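Uncharacterized protein (Bacteroides ovatus, PDB 3NQK) is of unknown function, a largely beta-stranded protein whose C-terminal part belongs to the BT_3044-like family. Local coordinates at residues E274-D279 against P291-V296. Numbering follows the deposited sequence.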
ATOM      1  N   GLU A 274      18.398 -11.557 -31.486  1.00 40.79           N
ATOM      2  CA  GLU A 274      19.059 -11.157 -32.700  1.00 41.30           C
ATOM      3  C   GLU A 274      18.087 -11.320 -33.831  1.00 40.24           C
ATOM      4  O   GLU A 274      17.453 -12.346 -33.943  1.00 42.25           O
ATOM      5  CB  GLU A 274      20.290 -12.019 -32.932  1.00 43.37           C
ATOM      6  CG  GLU A 274      21.059 -11.694 -34.230  1.00 52.32           C
ATOM      7  CD  GLU A 274      22.453 -12.361 -34.288  1.00 59.21           C
ATOM      8  OE1 GLU A 274      22.662 -13.408 -33.607  1.00 62.93           O
ATOM      9  OE2 GLU A 274      23.329 -11.829 -35.009  1.00 54.42           O
ATOM     10  N   TYR A 275      17.919 -10.285 -34.646  1.00 40.11           N
ATOM     11  CA  TYR A 275      16.978 -10.367 -35.780  1.00 40.02           C
ATOM     12  C   TYR A 275      17.314  -9.419 -36.909  1.00 39.89           C
ATOM     13  O   TYR A 275      18.125  -8.514 -36.760  1.00 41.70           O
ATOM     14  CB  TYR A 275      15.541 -10.104 -35.307  1.00 37.97           C
ATOM     15  CG  TYR A 275      15.297  -8.718 -34.698  1.00 35.74           C
ATOM     16  CD1 TYR A 275      15.082  -7.607 -35.496  1.00 37.68           C
ATOM     17  CD2 TYR A 275      15.206  -8.554 -33.328  1.00 33.13           C
ATOM     18  CE1 TYR A 275      14.831  -6.339 -34.924  1.00 33.88           C
ATOM     19  CE2 TYR A 275      14.962  -7.321 -32.756  1.00 31.51           C
ATOM     20  CZ  TYR A 275      14.768  -6.215 -33.550  1.00 37.54           C
ATOM     21  OH  TYR A 275      14.512  -4.978 -32.944  1.00 32.44           O
ATOM     22  N   ASP A 276      16.675  -9.640 -38.043  1.00 40.40           N
ATOM     23  CA  ASP A 276      16.773  -8.738 -39.172  1.00 41.41           C
ATOM     24  C   ASP A 276      15.441  -8.086 -39.378  1.00 39.03           C
ATOM     25  O   ASP A 276      14.405  -8.696 -39.096  1.00 40.67           O
ATOM     26  CB  ASP A 276      17.116  -9.507 -40.457  1.00 44.40           C
ATOM     27  CG  ASP A 276      18.569  -9.909 -40.540  1.00 46.35           C
ATOM     28  OD1 ASP A 276      19.421  -9.237 -39.916  1.00 41.06           O
ATOM     29  OD2 ASP A 276      18.863 -10.877 -41.288  1.00 50.19           O
ATOM     30  N   PHE A 277      15.458  -6.863 -39.917  1.00 35.57           N
ATOM     31  CA  PHE A 277      14.243  -6.216 -40.418  1.00 33.60           C
ATOM     32  C   PHE A 277      14.601  -5.097 -41.358  1.00 34.12           C
ATOM     33  O   PHE A 277      15.762  -4.747 -41.505  1.00 36.56           O
ATOM     34  CB  PHE A 277      13.395  -5.690 -39.282  1.00 36.08           C
ATOM     35  CG  PHE A 277      13.799  -4.342 -38.795  1.00 34.06           C
ATOM     36  CD1 PHE A 277      14.875  -4.196 -37.936  1.00 35.36           C
ATOM     37  CD2 PHE A 277      13.055  -3.221 -39.128  1.00 35.35           C
ATOM     38  CE1 PHE A 277      15.237  -2.936 -37.451  1.00 31.34           C
ATOM     39  CE2 PHE A 277      13.419  -1.954 -38.657  1.00 32.21           C
ATOM     40  CZ  PHE A 277      14.505  -1.818 -37.819  1.00 25.83           C
ATOM     41  N   GLN A 278      13.597  -4.549 -42.018  1.00 35.54           N
ATOM     42  CA  GLN A 278      13.796  -3.467 -42.988  1.00 35.14           C
ATOM     43  C   GLN A 278      12.966  -2.285 -42.610  1.00 34.21           C
ATOM     44  O   GLN A 278      11.820  -2.445 -42.174  1.00 33.55           O
ATOM     45  CB  GLN A 278      13.369  -3.917 -44.383  1.00 35.02           C
ATOM     46  CG  GLN A 278      14.119  -5.093 -44.895  1.00 43.28           C
ATOM     47  CD  GLN A 278      13.817  -5.394 -46.350  1.00 46.18           C
ATOM     48  OE1 GLN A 278      12.771  -4.980 -46.899  1.00 37.08           O
ATOM     49  NE2 GLN A 278      14.720  -6.112 -46.989  1.00 43.53           N
ATOM     50  N   ASP A 279      13.518  -1.087 -42.829  1.00 33.37           N
ATOM     51  CA  ASP A 279      12.788   0.157 -42.627  1.00 33.48           C
ATOM     52  C   ASP A 279      12.422   0.641 -43.986  1.00 35.20           C
ATOM     53  O   ASP A 279      13.286   0.889 -44.813  1.00 36.19           O
ATOM     54  CB  ASP A 279      13.660   1.191 -41.888  1.00 34.05           C
ATOM     55  CG  ASP A 279      13.003   2.578 -41.797  1.00 35.81           C
ATOM     56  OD1 ASP A 279      12.030   2.832 -42.528  1.00 42.34           O
ATOM     57  OD2 ASP A 279      13.510   3.429 -41.034  1.00 42.59           O
ATOM     58  N   PRO A 291      14.116  -0.081 -49.270  1.00 39.05           N
ATOM     59  CA  PRO A 291      14.209  -0.484 -47.893  1.00 38.34           C
ATOM     60  C   PRO A 291      15.634  -0.546 -47.414  1.00 39.84           C
ATOM     61  O   PRO A 291      16.510  -0.949 -48.163  1.00 43.87           O
ATOM     62  CB  PRO A 291      13.600  -1.881 -47.902  1.00 39.51           C
ATOM     63  CG  PRO A 291      12.628  -1.858 -49.010  1.00 41.09           C
ATOM     64  CD  PRO A 291      13.235  -0.971 -50.051  1.00 41.86           C
ATOM     65  N   ILE A 292      15.870  -0.108 -46.176  1.00 38.51           N
ATOM     66  CA  ILE A 292      17.180  -0.238 -45.543  1.00 37.10           C
ATOM     67  C   ILE A 292      17.126  -1.387 -44.544  1.00 38.33           C
ATOM     68  O   ILE A 292      16.413  -1.323 -43.565  1.00 39.55           O
ATOM     69  CB  ILE A 292      17.559   1.021 -44.806  1.00 36.17           C
ATOM     70  CG1 ILE A 292      17.669   2.191 -45.774  1.00 37.20           C
ATOM     71  CG2 ILE A 292      18.858   0.830 -44.077  1.00 33.50           C
ATOM     72  CD1 ILE A 292      17.760   3.545 -45.074  1.00 32.33           C
ATOM     73  N   LYS A 293      17.860  -2.448 -44.823  1.00 39.30           N
ATOM     74  CA  LYS A 293      17.852  -3.642 -43.974  1.00 40.45           C
ATOM     75  C   LYS A 293      18.800  -3.465 -42.795  1.00 40.23           C
ATOM     76  O   LYS A 293      19.902  -2.948 -42.952  1.00 39.05           O
ATOM     77  CB  LYS A 293      18.279  -4.857 -44.803  1.00 43.23           C
ATOM     78  CG  LYS A 293      18.032  -6.216 -44.141  1.00 52.29           C
ATOM     79  CD  LYS A 293      18.333  -7.373 -45.113  1.00 57.15           C
ATOM     80  CE  LYS A 293      17.801  -8.706 -44.584  1.00 64.94           C
ATOM     81  NZ  LYS A 293      17.840  -9.782 -45.627  1.00 65.21           N
ATOM     82  N   TYR A 294      18.384  -3.923 -41.617  1.00 39.06           N
ATOM     83  CA  TYR A 294      19.221  -3.826 -40.439  1.00 35.44           C
ATOM     84  C   TYR A 294      19.334  -5.148 -39.757  1.00 36.21           C
ATOM     85  O   TYR A 294      18.382  -5.901 -39.705  1.00 36.10           O
ATOM     86  CB  TYR A 294      18.655  -2.819 -39.443  1.00 32.80           C
ATOM     87  CG  TYR A 294      18.582  -1.387 -39.948  1.00 33.71           C
ATOM     88  CD1 TYR A 294      19.710  -0.579 -39.988  1.00 32.36           C
ATOM     89  CD2 TYR A 294      17.373  -0.828 -40.295  1.00 33.87           C
ATOM     90  CE1 TYR A 294      19.630   0.732 -40.441  1.00 40.08           C
ATOM     91  CE2 TYR A 294      17.279   0.470 -40.727  1.00 35.64           C
ATOM     92  CZ  TYR A 294      18.394   1.246 -40.811  1.00 40.74           C
ATOM     93  OH  TYR A 294      18.261   2.543 -41.263  1.00 46.00           O
ATOM     94  N   ARG A 295      20.514  -5.422 -39.209  1.00 36.57           N
ATOM     95  CA  ARG A 295      20.687  -6.526 -38.306  1.00 38.51           C
ATOM     96  C   ARG A 295      20.712  -5.972 -36.893  1.00 36.76           C
ATOM     97  O   ARG A 295      21.505  -5.091 -36.595  1.00 39.12           O
ATOM     98  CB  ARG A 295      21.994  -7.251 -38.590  1.00 41.22           C
ATOM     99  CG  ARG A 295      22.392  -8.283 -37.504  1.00 42.81           C
ATOM    100  CD  ARG A 295      21.412  -9.414 -37.444  1.00 45.31           C
ATOM    101  NE  ARG A 295      21.449 -10.199 -38.665  1.00 53.14           N
ATOM    102  CZ  ARG A 295      22.278 -11.217 -38.875  1.00 60.51           C
ATOM    103  NH1 ARG A 295      23.118 -11.609 -37.923  1.00 57.95           N
ATOM    104  NH2 ARG A 295      22.254 -11.855 -40.032  1.00 67.21           N
ATOM    105  N   VAL A 296      19.824  -6.467 -36.036  1.00 34.95           N
ATOM    106  CA  VAL A 296      19.763  -6.031 -34.623  1.00 33.59           C
ATOM    107  C   VAL A 296      20.254  -7.160 -33.754  1.00 35.95           C
ATOM    108  O   VAL A 296      19.767  -8.282 -33.864  1.00 38.18           O
ATOM    109  CB  VAL A 296      18.332  -5.720 -34.193  1.00 32.85           C
ATOM    110  CG1 VAL A 296      18.319  -5.121 -32.787  1.00 32.61           C
ATOM    111  CG2 VAL A 296      17.660  -4.788 -35.179  1.00 29.05           C
TER
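Glu-274 reaches over to Arg-295 just beside the first backbone pair: its extended chain brings OE2 to 2.9 Å from NH1 of Arg-295, a salt bridge in which the nitrogen comes in from above the carboxylate plane. Next along, Tyr-275 exchanges two backbone hydrogen bonds with Val-296, and its ring, swung between backbone N and carbonyl carbon (chi1 62°), takes CB of Val-296 over one face, 3.7 Å from the ring centroid, in a CH-pi contact. Asp-276 takes the NE corner of the same guanidinium group, where Glu-274 has NH1. Its OD1 lies in the guanidinium plane, 2.6 Å from NE of Arg-295, and the arginine gets there because its chain bends at chi2 and chi3 (65° and 66°). An alanine in place of Arg-295 would probably leave the carboxylates of Glu-274 and Asp-276 without the cation they share. Phe-277 and Tyr-294 form another hydrogen-bonded pair; their rings meet obliquely, centroids 5.7 Å apart, while CG2 of Val-296 sits at the edge of the phenylalanine. Gln-278 turns back to the charged face, lying across Lys-293 with CG to CG at 4.1 Å. At Asp-279 the ladder closes with two bonds to Ile-292, and CB touches the edge of the Tyr-294 ring; OD1 of Asp-279 takes a hydrogen bond from N of Thr-281, in the loop beyond the strand. The two strands form a long-looped beta hairpin within a larger antiparallel sheet, with strand 244-257 bordering 264-279 and strand 169-175 bordering 292-307 on the outer flanks.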